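Local coordinates for protein phosphoserine aminotransferase (Bacillus alcalophilus, PDB 1W23) that catalyses the pyridoxal-phosphate-dependent, reversible transamination between 3-phosphohydroxypyruvate and phosphoserine, the second step of serine biosynthesis from 3-phosphoglycerate, at residues V97-W102 / T156-F161; S134-N139 / A143-T148; D276-S281 / E351-F356; Q310-K315 / G331-S336. One frame throughout, in Å; residues are numbered along the deposited sequence.

The four contacts fall into two pairs. Contacts 1 and 2 share the mixed seven-stranded sheet of the cofactor-binding domain, where strands 93-98 and 142-148 are neighbours; their centres lie 12 Å apart, with contact 2 nested inside the loop contact 1 closes. Later come contacts 3 and 4, with centres 13 Å apart, in the small domain built on the antiparallel sheet 286-287, 298-302 and 333-336. Contact 4 is nested within contact 3, and its Phe312 packs on Leu352, Met353 and Phe356 of contact 3. The pairs do not touch: contacts 1 and 4 are centred 23 Å apart. Trp102 of contact 1 and Thr148 of contact 2 touch the cofactor; contacts 3 and 4 lie away from it.

Contact 1 (V97-W102 / T156-F161); sequences VLTGSW and TQYQNF. With PLP (pyridoxal-5'-phosphate), chain J.
Tyr158 brings its phenol oxygen against Val97 at the C-terminal end of strand 93-98, in the large domain of a fold-type I pyridoxal-phosphate enzyme, where the loops after the parallel strands form the cofactor site. Direct contacts are few, and none is a hydrogen bond. Val97 CG1, anti to the backbone N (chi1 -179°), stands 3.3 Å from Tyr158 OH, and the ring of Tyr158 meets Thr99 at its edge.

Water supplies the polar links. One molecule lies in the plane of the Tyr158 ring, 2.8 Å from Tyr158 OH, and donates to both Val97 O and Thr99 OG1, so that three groups from the two segments share it. A second water joins Thr99 O to Thr156 OG1. Asn151 ties the two threonines together from outside, its OD1 bonding to Thr99 OG1 and its ND2 to Thr156 OG1.

The cofactor contact belongs to Trp102, in the first turn of the helix that follows Gly100, its N-cap residue. One face of its indole is covered by the pyridine ring of pyridoxal-5'-phosphate, while Thr152, Gln195 and, from the second subunit, Asn237 and Thr238 are among the residues bonded to the cofactor. A leucine in place of Trp102 would probably deprive the pyridine of its flat aromatic support and let the cofactor tilt. At the indole five-membered ring, Trp102 CG comes 3.5 Å from C2 of the cofactor.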
# COMPACT_ATOMS: atom_id res chain seq x y z
N VAL A 97 -23.61 -13.67 -1.65
CA VAL A 97 -24.02 -14.21 -2.93
C VAL A 97 -22.75 -14.69 -3.62
O VAL A 97 -21.82 -13.89 -3.88
CB VAL A 97 -24.78 -13.22 -3.81
CG1 VAL A 97 -25.21 -13.85 -5.14
CG2 VAL A 97 -25.99 -12.64 -3.10
N LEU A 98 -22.66 -15.99 -3.92
CA LEU A 98 -21.48 -16.55 -4.54
C LEU A 98 -21.59 -16.58 -6.07
O LEU A 98 -22.44 -17.30 -6.61
CB LEU A 98 -21.21 -17.96 -4.05
CG LEU A 98 -20.96 -18.09 -2.52
CD1 LEU A 98 -20.65 -19.55 -2.16
CD2 LEU A 98 -19.82 -17.18 -2.06
N THR A 99 -20.75 -15.78 -6.75
CA THR A 99 -20.74 -15.74 -8.19
C THR A 99 -19.35 -15.98 -8.77
O THR A 99 -19.15 -15.87 -9.98
CB THR A 99 -21.35 -14.45 -8.76
OG1 THR A 99 -20.84 -13.29 -8.04
CG2 THR A 99 -22.87 -14.43 -8.59
N GLY A 100 -18.36 -16.33 -7.95
CA GLY A 100 -17.05 -16.73 -8.41
C GLY A 100 -16.12 -16.98 -7.26
O GLY A 100 -16.53 -17.06 -6.09
N SER A 101 -14.85 -17.12 -7.57
CA SER A 101 -13.82 -17.40 -6.60
C SER A 101 -13.61 -16.23 -5.65
O SER A 101 -13.41 -16.42 -4.43
CB SER A 101 -12.46 -17.74 -7.37
OG SER A 101 -11.38 -17.71 -6.45
N TRP A 102 -13.63 -14.99 -6.16
CA TRP A 102 -13.49 -13.84 -5.27
C TRP A 102 -14.64 -13.78 -4.29
O TRP A 102 -14.42 -13.36 -3.12
CB TRP A 102 -13.34 -12.53 -6.08
CG TRP A 102 -11.99 -12.53 -6.80
CD1 TRP A 102 -11.77 -12.52 -8.14
CD2 TRP A 102 -10.70 -12.58 -6.18
NE1 TRP A 102 -10.43 -12.54 -8.39
CE2 TRP A 102 -9.74 -12.57 -7.21
CE3 TRP A 102 -10.24 -12.59 -4.85
CZ2 TRP A 102 -8.38 -12.61 -6.94
CZ3 TRP A 102 -8.89 -12.63 -4.58
CH2 TRP A 102 -7.99 -12.63 -5.64
N THR A 156 -18.08 -13.11 -15.58
CA THR A 156 -19.49 -12.79 -15.44
C THR A 156 -19.65 -11.49 -14.64
O THR A 156 -18.75 -11.10 -13.88
CB THR A 156 -20.26 -13.93 -14.72
OG1 THR A 156 -19.71 -14.01 -13.41
CG2 THR A 156 -20.16 -15.25 -15.45
N GLN A 157 -20.81 -10.84 -14.82
CA GLN A 157 -21.01 -9.52 -14.23
C GLN A 157 -22.48 -9.26 -14.00
O GLN A 157 -23.32 -9.58 -14.86
CB GLN A 157 -20.43 -8.47 -15.21
CG GLN A 157 -20.47 -7.04 -14.78
CD GLN A 157 -19.88 -6.11 -15.81
OE1 GLN A 157 -19.87 -6.41 -17.02
NE2 GLN A 157 -19.37 -4.93 -15.36
N TYR A 158 -22.79 -8.63 -12.88
CA TYR A 158 -24.13 -8.12 -12.61
C TYR A 158 -24.52 -7.09 -13.66
O TYR A 158 -23.77 -6.14 -13.93
CB TYR A 158 -24.20 -7.50 -11.23
CG TYR A 158 -24.30 -8.47 -10.06
CD1 TYR A 158 -23.23 -9.27 -9.68
CD2 TYR A 158 -25.47 -8.58 -9.31
CE1 TYR A 158 -23.32 -10.15 -8.61
CE2 TYR A 158 -25.56 -9.44 -8.26
CZ TYR A 158 -24.50 -10.23 -7.89
OH TYR A 158 -24.64 -11.10 -6.82
N GLN A 159 -25.74 -7.22 -14.20
CA GLN A 159 -26.29 -6.24 -15.14
C GLN A 159 -26.92 -5.09 -14.41
O GLN A 159 -27.03 -4.01 -15.02
CB GLN A 159 -27.35 -6.89 -16.05
CG GLN A 159 -26.75 -8.06 -16.81
CD GLN A 159 -25.51 -7.63 -17.57
OE1 GLN A 159 -25.67 -6.78 -18.49
NE2 GLN A 159 -24.33 -8.13 -17.20
N ASN A 160 -27.38 -5.31 -13.23
CA ASN A 160 -28.06 -4.33 -12.35
C ASN A 160 -27.98 -4.94 -10.96
O ASN A 160 -27.40 -6.05 -10.81
CB ASN A 160 -29.48 -4.03 -12.83
CG ASN A 160 -30.18 -5.32 -13.19
OD1 ASN A 160 -30.25 -6.20 -12.33
ND2 ASN A 160 -30.66 -5.44 -14.42
N PHE A 161 -28.46 -4.24 -9.97
CA PHE A 161 -28.21 -4.61 -8.58
C PHE A 161 -29.52 -4.72 -7.85
O PHE A 161 -30.47 -3.98 -8.10
CB PHE A 161 -27.31 -3.56 -7.92
CG PHE A 161 -25.94 -3.55 -8.57
CD1 PHE A 161 -25.53 -2.51 -9.35
CD2 PHE A 161 -25.08 -4.62 -8.39
CE1 PHE A 161 -24.28 -2.55 -9.97
CE2 PHE A 161 -23.82 -4.65 -8.99
CZ PHE A 161 -23.40 -3.59 -9.76
N1 PLP J . -11.80 -9.06 -5.66
C2 PLP J . -11.83 -9.07 -7.04
C2A PLP J . -13.16 -9.05 -7.69
C3 PLP J . -10.63 -9.07 -7.75
O3 PLP J . -10.65 -9.05 -9.06
C4 PLP J . -9.38 -9.09 -7.04
C4A PLP J . -8.11 -9.02 -7.81
C5 PLP J . -9.41 -9.08 -5.63
C6 PLP J . -10.63 -9.09 -4.98
C5A PLP J . -8.16 -9.13 -4.80
O4P PLP J . -7.56 -7.78 -4.76
P PLP J . -6.14 -7.56 -3.98
O1P PLP J . -5.13 -8.41 -4.69
O2P PLP J . -6.36 -8.01 -2.54
O3P PLP J . -5.97 -6.06 -4.10
O HOH W 1 -22.08 -12.01 -6.00
O HOH W 2 -20.73 -16.14 -12.16

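Contact 2 (S134-N139 / A143-T148); sequences SEFQLN and AYLHIT
Leu145 points from strand 142-148 into the angle between Phe136 and Leu138, and all the apolar contact between the segments runs through its two methyl groups. A chi1 of -178° carries its CG away from the strand backbone toward the loop, and chi2 (66°) turns the two methyls to the loop residues. Phe136 crosses it at about a right angle: the CD2-CE2 side of the ring meets the methyl obliquely, with Phe136 CD2 4.0 Å from Leu145 CD2. Leu138 also crosses Leu145 at nearly ninety degrees, but with a branched end. Its CD2 reaches both methyls of the partner, lying 4.1 Å from Leu145 CD2.

Leu145 CD2 is thus shared by the CD2-CE2 side of the phenyl ring and a methyl of Leu138, whereas CD1 meets Leu138. Phe136 and Leu138 stand two residues apart and both turn their ends to the buried leucine; Leu138 itself is largely open to solvent, so the contact runs from the buried Leu145 to the surface at Leu138.

The loop 134-139 runs across one face of the mixed sheet. Phe136 rests there on Val97 of strand 93-98 and Ala120 of strand 115-121, while Tyr144 and His146 pack on helix 75-87.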
# COMPACT_ATOMS: atom_id res chain seq x y z
N SER A 134 -34.63 -13.23 -7.35
CA SER A 134 -35.71 -13.97 -6.71
C SER A 134 -35.17 -15.18 -5.93
O SER A 134 -35.91 -15.71 -5.07
CB SER A 134 -36.77 -14.40 -7.75
OG SER A 134 -36.24 -15.26 -8.72
N GLU A 135 -34.00 -15.68 -6.26
CA GLU A 135 -33.46 -16.81 -5.56
C GLU A 135 -32.84 -16.44 -4.19
O GLU A 135 -32.45 -17.35 -3.45
CB GLU A 135 -32.41 -17.51 -6.41
CG GLU A 135 -32.81 -17.86 -7.83
CD GLU A 135 -31.67 -18.32 -8.70
OE1 GLU A 135 -30.83 -19.09 -8.11
OE2 GLU A 135 -31.43 -18.06 -9.94
N PHE A 136 -32.69 -15.15 -3.92
CA PHE A 136 -31.88 -14.78 -2.76
C PHE A 136 -32.61 -15.10 -1.47
O PHE A 136 -33.77 -14.74 -1.24
CB PHE A 136 -31.57 -13.29 -2.74
CG PHE A 136 -30.57 -12.80 -3.78
CD1 PHE A 136 -30.12 -13.54 -4.85
CD2 PHE A 136 -30.11 -11.49 -3.65
CE1 PHE A 136 -29.20 -12.97 -5.75
CE2 PHE A 136 -29.19 -10.98 -4.50
CZ PHE A 136 -28.75 -11.70 -5.55
N GLN A 137 -31.89 -15.83 -0.62
CA GLN A 137 -32.39 -16.24 0.68
C GLN A 137 -31.79 -15.26 1.72
O GLN A 137 -30.59 -15.28 2.00
CB GLN A 137 -32.04 -17.68 0.99
CG GLN A 137 -32.56 -18.62 -0.10
CD GLN A 137 -34.04 -18.40 -0.44
OE1 GLN A 137 -34.54 -18.25 -1.56
NE2 GLN A 137 -34.87 -18.38 0.62
N LEU A 138 -32.67 -14.42 2.25
CA LEU A 138 -32.33 -13.35 3.16
C LEU A 138 -32.74 -13.71 4.58
O LEU A 138 -33.71 -14.49 4.79
CB LEU A 138 -32.98 -12.05 2.70
CG LEU A 138 -32.71 -11.62 1.26
CD1 LEU A 138 -33.47 -10.33 0.96
CD2 LEU A 138 -31.20 -11.54 1.01
N ASN A 139 -32.05 -13.12 5.56
CA ASN A 139 -32.33 -13.40 6.97
C ASN A 139 -32.63 -12.09 7.66
O ASN A 139 -31.96 -11.08 7.38
CB ASN A 139 -31.13 -14.07 7.68
CG ASN A 139 -30.68 -15.30 6.94
OD1 ASN A 139 -31.37 -16.34 6.95
ND2 ASN A 139 -29.55 -15.22 6.25
N ALA A 143 -26.38 -9.03 8.91
CA ALA A 143 -25.59 -7.81 9.13
C ALA A 143 -25.45 -7.03 7.81
O ALA A 143 -25.33 -5.78 7.79
CB ALA A 143 -24.21 -8.16 9.67
N TYR A 144 -25.43 -7.73 6.69
CA TYR A 144 -25.24 -7.19 5.35
C TYR A 144 -25.49 -8.31 4.39
O TYR A 144 -25.49 -9.49 4.74
CB TYR A 144 -23.82 -6.64 5.21
CG TYR A 144 -22.68 -7.56 5.50
CD1 TYR A 144 -22.04 -7.48 6.75
CD2 TYR A 144 -22.23 -8.52 4.59
CE1 TYR A 144 -20.99 -8.33 7.06
CE2 TYR A 144 -21.21 -9.37 4.91
CZ TYR A 144 -20.57 -9.28 6.12
OH TYR A 144 -19.53 -10.10 6.47
N LEU A 145 -25.64 -7.93 3.10
CA LEU A 145 -25.64 -8.85 1.97
C LEU A 145 -24.48 -8.45 1.07
O LEU A 145 -24.45 -7.28 0.65
CB LEU A 145 -26.95 -8.77 1.18
CG LEU A 145 -27.03 -9.74 -0.01
CD1 LEU A 145 -27.07 -11.18 0.48
CD2 LEU A 145 -28.22 -9.38 -0.87
N HIS A 146 -23.55 -9.36 0.84
CA HIS A 146 -22.32 -9.08 0.07
C HIS A 146 -22.40 -9.72 -1.29
O HIS A 146 -22.71 -10.91 -1.40
CB HIS A 146 -21.12 -9.61 0.87
CG HIS A 146 -19.80 -9.33 0.19
ND1 HIS A 146 -19.31 -10.07 -0.91
CD2 HIS A 146 -18.83 -8.44 0.51
CE1 HIS A 146 -18.09 -9.58 -1.22
NE2 HIS A 146 -17.80 -8.58 -0.38
N ILE A 147 -22.07 -8.93 -2.32
CA ILE A 147 -21.99 -9.39 -3.70
C ILE A 147 -20.63 -9.02 -4.27
O ILE A 147 -19.91 -8.15 -3.76
CB ILE A 147 -23.11 -8.78 -4.57
CG1 ILE A 147 -22.96 -7.27 -4.78
CG2 ILE A 147 -24.49 -9.14 -3.99
CD1 ILE A 147 -23.94 -6.68 -5.75
N THR A 148 -20.31 -9.67 -5.41
CA THR A 148 -19.12 -9.39 -6.19
C THR A 148 -19.62 -8.95 -7.57
O THR A 148 -20.21 -9.77 -8.31
CB THR A 148 -18.23 -10.63 -6.32
OG1 THR A 148 -18.05 -11.23 -5.03
CG2 THR A 148 -16.91 -10.27 -6.97

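Contact 3 (D276-S281 / E351-F356); sequences DTIDES and ELMIQF
Thr277 and Met353 bury most of the surface where helix 259-279 ends against helix 343-359, with Ile354 third. The methyl of Thr277 makes the closest approach, with CG2 3.8 Å from Met353 CB, near the root of the methionine side chain. A chi1 of -55° sets OG1 next to the backbone N of Thr277, which turns the methyl to the other helix and keeps the hydroxyl at its own backbone. There OG1 bonds to Ile273 O, one turn back, and also to Arg350 NH1. The same guanidinium nitrogen of Arg350 forms a salt bridge with Glu280, so a charged link between the helices adjoins the apolar one.

Ile354, the residue after Met353, comes to the same threonine methyl: its side chain ends nearer the first helix than it starts, and its CG1 lies 4.2 Å from Thr277 CG2. Thr277 CG2 thus meets two successive residues of helix 343-359.

Met353 reaches further with its other end. The chain is extended through chi2 and then bends at the sulfur (chi3 74°), which swings the terminal methyl back toward the first helix; CE ends 4.0 Å from Ile278 CG1.

Beyond the last helical turn, Ser281 closes the chain back on itself. Its OG donates to Ile278 O at 2.7 Å, and its backbone N bonds to the same oxygen.

Both helices pack on the antiparallel sheet of the small domain: Ile278 and Met353 each touch Phe301 of strand 298-302, and Leu352 and Met353 also lean on Phe312 of helix 306-318.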
# COMPACT_ATOMS: atom_id res chain seq x y z
N ASP A 276 -18.31 -10.89 -30.42
CA ASP A 276 -18.75 -11.22 -31.78
C ASP A 276 -17.77 -12.24 -32.41
O ASP A 276 -18.20 -13.13 -33.17
CB ASP A 276 -18.86 -9.97 -32.63
CG ASP A 276 -20.06 -9.13 -32.41
OD1 ASP A 276 -20.99 -9.52 -31.68
OD2 ASP A 276 -20.13 -8.03 -33.03
N THR A 277 -16.48 -12.07 -32.14
CA THR A 277 -15.49 -13.01 -32.71
C THR A 277 -15.76 -14.42 -32.20
O THR A 277 -15.70 -15.42 -32.93
CB THR A 277 -14.08 -12.57 -32.38
OG1 THR A 277 -13.87 -11.20 -32.83
CG2 THR A 277 -13.04 -13.40 -33.07
N ILE A 278 -16.03 -14.54 -30.89
CA ILE A 278 -16.39 -15.83 -30.32
C ILE A 278 -17.65 -16.38 -30.97
O ILE A 278 -17.72 -17.56 -31.41
CB ILE A 278 -16.54 -15.71 -28.77
CG1 ILE A 278 -15.17 -15.41 -28.13
CG2 ILE A 278 -17.19 -16.95 -28.17
CD1 ILE A 278 -15.29 -15.00 -26.65
N ASP A 279 -18.69 -15.56 -31.04
CA ASP A 279 -19.99 -16.01 -31.50
C ASP A 279 -19.98 -16.38 -32.98
O ASP A 279 -20.73 -17.28 -33.37
CB ASP A 279 -21.06 -14.96 -31.17
CG ASP A 279 -21.28 -14.81 -29.69
OD1 ASP A 279 -20.93 -15.72 -28.91
OD2 ASP A 279 -21.88 -13.77 -29.31
N GLU A 280 -19.12 -15.75 -33.78
CA GLU A 280 -18.99 -16.01 -35.21
C GLU A 280 -18.08 -17.18 -35.50
O GLU A 280 -17.88 -17.55 -36.68
CB GLU A 280 -18.44 -14.75 -35.90
CG GLU A 280 -19.35 -13.51 -35.94
CD GLU A 280 -18.63 -12.19 -36.21
OE1 GLU A 280 -19.25 -11.11 -36.17
OE2 GLU A 280 -17.39 -12.17 -36.44
N SER A 281 -17.48 -17.82 -34.50
CA SER A 281 -16.44 -18.83 -34.67
C SER A 281 -16.95 -20.26 -34.83
O SER A 281 -16.14 -21.21 -34.89
CB SER A 281 -15.44 -18.80 -33.52
OG SER A 281 -15.96 -19.43 -32.33
N GLU A 351 -8.31 -10.15 -34.86
CA GLU A 351 -7.57 -10.59 -36.03
C GLU A 351 -6.73 -11.83 -35.72
O GLU A 351 -6.67 -12.79 -36.52
CB GLU A 351 -6.69 -9.40 -36.53
CG GLU A 351 -7.60 -8.31 -37.16
CD GLU A 351 -6.96 -7.03 -37.54
OE1 GLU A 351 -7.62 -6.10 -38.09
OE2 GLU A 351 -5.72 -6.88 -37.33
N LEU A 352 -6.08 -11.87 -34.56
CA LEU A 352 -5.34 -13.06 -34.13
C LEU A 352 -6.26 -14.26 -34.07
O LEU A 352 -5.93 -15.35 -34.54
CB LEU A 352 -4.73 -12.79 -32.75
CG LEU A 352 -4.03 -13.95 -32.05
CD1 LEU A 352 -2.55 -13.99 -32.38
CD2 LEU A 352 -4.04 -13.85 -30.53
N MET A 353 -7.42 -14.07 -33.44
CA MET A 353 -8.37 -15.16 -33.26
C MET A 353 -8.89 -15.69 -34.59
O MET A 353 -9.04 -16.93 -34.79
CB MET A 353 -9.53 -14.72 -32.36
CG MET A 353 -9.11 -14.55 -30.91
SD MET A 353 -10.33 -13.81 -29.82
CE MET A 353 -11.50 -15.20 -29.60
N ILE A 354 -9.21 -14.81 -35.52
CA ILE A 354 -9.72 -15.23 -36.83
C ILE A 354 -8.64 -16.00 -37.57
O ILE A 354 -8.88 -17.06 -38.14
CB ILE A 354 -10.25 -14.04 -37.63
CG1 ILE A 354 -11.52 -13.48 -36.99
CG2 ILE A 354 -10.50 -14.44 -39.11
CD1 ILE A 354 -11.97 -12.17 -37.54
N GLN A 355 -7.42 -15.45 -37.58
CA GLN A 355 -6.33 -16.10 -38.30
C GLN A 355 -6.01 -17.46 -37.70
O GLN A 355 -5.79 -18.44 -38.45
CB GLN A 355 -5.10 -15.17 -38.34
CG GLN A 355 -3.87 -15.77 -39.05
CD GLN A 355 -2.60 -14.92 -38.93
OE1 GLN A 355 -2.57 -13.70 -39.10
NE2 GLN A 355 -1.50 -15.55 -38.58
N PHE A 356 -6.00 -17.57 -36.39
CA PHE A 356 -5.66 -18.87 -35.75
C PHE A 356 -6.71 -19.90 -36.12
O PHE A 356 -6.39 -21.05 -36.43
CB PHE A 356 -5.52 -18.67 -34.24
CG PHE A 356 -5.00 -19.92 -33.56
CD1 PHE A 356 -3.63 -20.13 -33.47
CD2 PHE A 356 -5.89 -20.84 -33.06
CE1 PHE A 356 -3.19 -21.31 -32.91
CE2 PHE A 356 -5.43 -22.02 -32.48
CZ PHE A 356 -4.09 -22.26 -32.40

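Contact 4 (Q310-K315 / G331-S336); sequences QQFLAK and GGCRAS
Cys333 pushes its sulfur between Phe312 and Leu313, joining helix 306-318 to strand 333-336 in an alpha/beta layer of the small domain, with a Cys sulfur-aromatic contact at its centre. The two helix residues adopt different first torsions. In Phe312 a chi1 of 174° swings the ring away from the backbone N, beside the carbonyl carbon, whereas Leu313 holds its CG on the side of the backbone N (chi1 -71°) and runs on extended through chi2. From successive positions on the helix, they thereby converge on one sulfur atom.

Cys333 SG stands 5.0 Å from the centre of the Phe312 ring and 71° off its normal, an oblique approach in which Phe312 CD2 is the nearest ring atom at 3.9 Å. On the leucine, the CD2 branch meets the sulfur, 3.8 Å away, and CG is only slightly more distant. The cysteine is buried, as is Phe312.

The strand is entered through two glycines with positive phi. At Gly331 a side chain would jam against the preceding carbonyl oxygen. Cys333 pairs through its backbone with Phe301 of strand 298-302, whose side chain touches both Cys333 and Phe312; Phe312 also meets Leu352, Met353 and Phe356 of helix 343-359. The second branch of Leu313 turns to the strand backbone, where CD1 lies 3.7 Å from Gly332 O.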
# COMPACT_ATOMS: atom_id res chain seq x y z
N GLN A 310 -3.34 -24.27 -25.65
CA GLN A 310 -1.90 -24.01 -25.50
C GLN A 310 -1.30 -23.39 -26.75
O GLN A 310 -0.52 -22.43 -26.66
CB GLN A 310 -1.17 -25.32 -25.13
CG GLN A 310 -1.53 -26.03 -23.87
CD GLN A 310 -1.13 -27.54 -23.86
OE1 GLN A 310 -0.56 -28.27 -24.69
NE2 GLN A 310 -1.47 -28.20 -22.73
N GLN A 311 -1.68 -23.91 -27.91
CA GLN A 311 -1.16 -23.42 -29.17
C GLN A 311 -1.61 -21.99 -29.40
O GLN A 311 -0.79 -21.14 -29.84
CB GLN A 311 -1.61 -24.35 -30.29
CG GLN A 311 -0.94 -25.71 -30.27
CD GLN A 311 -1.69 -26.72 -31.13
OE1 GLN A 311 -2.61 -26.41 -31.88
NE2 GLN A 311 -1.25 -27.97 -30.97
N PHE A 312 -2.87 -21.69 -29.12
CA PHE A 312 -3.38 -20.30 -29.27
C PHE A 312 -2.64 -19.36 -28.36
O PHE A 312 -2.22 -18.29 -28.77
CB PHE A 312 -4.90 -20.33 -28.98
CG PHE A 312 -5.48 -18.92 -28.96
CD1 PHE A 312 -5.69 -18.20 -30.10
CD2 PHE A 312 -5.79 -18.35 -27.75
CE1 PHE A 312 -6.20 -16.89 -30.03
CE2 PHE A 312 -6.27 -17.06 -27.70
CZ PHE A 312 -6.47 -16.32 -28.83
N LEU A 313 -2.51 -19.73 -27.07
CA LEU A 313 -1.87 -18.82 -26.11
C LEU A 313 -0.40 -18.61 -26.47
O LEU A 313 0.16 -17.51 -26.31
CB LEU A 313 -2.04 -19.33 -24.69
CG LEU A 313 -3.48 -19.20 -24.15
CD1 LEU A 313 -3.62 -20.00 -22.87
CD2 LEU A 313 -3.85 -17.74 -23.96
N ALA A 314 0.27 -19.65 -27.00
CA ALA A 314 1.65 -19.50 -27.43
C ALA A 314 1.77 -18.57 -28.64
O ALA A 314 2.68 -17.75 -28.69
CB ALA A 314 2.29 -20.87 -27.74
N LYS A 315 0.85 -18.67 -29.56
CA LYS A 315 0.86 -17.79 -30.72
C LYS A 315 0.59 -16.38 -30.28
O LYS A 315 1.22 -15.42 -30.76
CB LYS A 315 -0.19 -18.27 -31.74
CG LYS A 315 -0.25 -17.45 -33.00
CD LYS A 315 1.02 -17.59 -33.79
CE LYS A 315 0.87 -16.81 -35.08
NZ LYS A 315 2.17 -16.73 -35.80
N GLY A 331 -7.80 -22.18 -15.92
CA GLY A 331 -7.32 -22.45 -17.26
C GLY A 331 -8.04 -21.62 -18.31
O GLY A 331 -8.63 -20.59 -18.09
N GLY A 332 -7.95 -22.12 -19.57
CA GLY A 332 -8.44 -21.42 -20.73
C GLY A 332 -7.78 -20.07 -20.92
O GLY A 332 -6.58 -19.89 -20.63
N CYS A 333 -8.56 -19.11 -21.44
CA CYS A 333 -8.08 -17.82 -21.86
C CYS A 333 -8.91 -16.73 -21.16
O CYS A 333 -10.10 -16.94 -20.88
CB CYS A 333 -8.22 -17.63 -23.37
SG CYS A 333 -7.46 -18.98 -24.32
N ARG A 334 -8.32 -15.58 -20.93
CA ARG A 334 -9.03 -14.45 -20.33
C ARG A 334 -8.47 -13.18 -20.93
O ARG A 334 -7.31 -12.86 -20.74
CB ARG A 334 -8.87 -14.42 -18.81
CG ARG A 334 -9.57 -13.24 -18.17
CD ARG A 334 -9.60 -13.32 -16.65
NE ARG A 334 -8.26 -13.45 -16.08
CZ ARG A 334 -8.02 -13.39 -14.77
NH1 ARG A 334 -8.99 -13.18 -13.91
NH2 ARG A 334 -6.74 -13.55 -14.35
N ALA A 335 -9.32 -12.46 -21.68
CA ALA A 335 -8.96 -11.16 -22.23
C ALA A 335 -9.53 -10.08 -21.28
O ALA A 335 -10.76 -9.88 -21.24
CB ALA A 335 -9.52 -10.96 -23.64
N SER A 336 -8.67 -9.44 -20.50
CA SER A 336 -9.10 -8.37 -19.59
C SER A 336 -9.06 -7.07 -20.36
O SER A 336 -8.06 -6.70 -20.96
CB SER A 336 -8.23 -8.35 -18.35
OG SER A 336 -8.35 -9.56 -17.61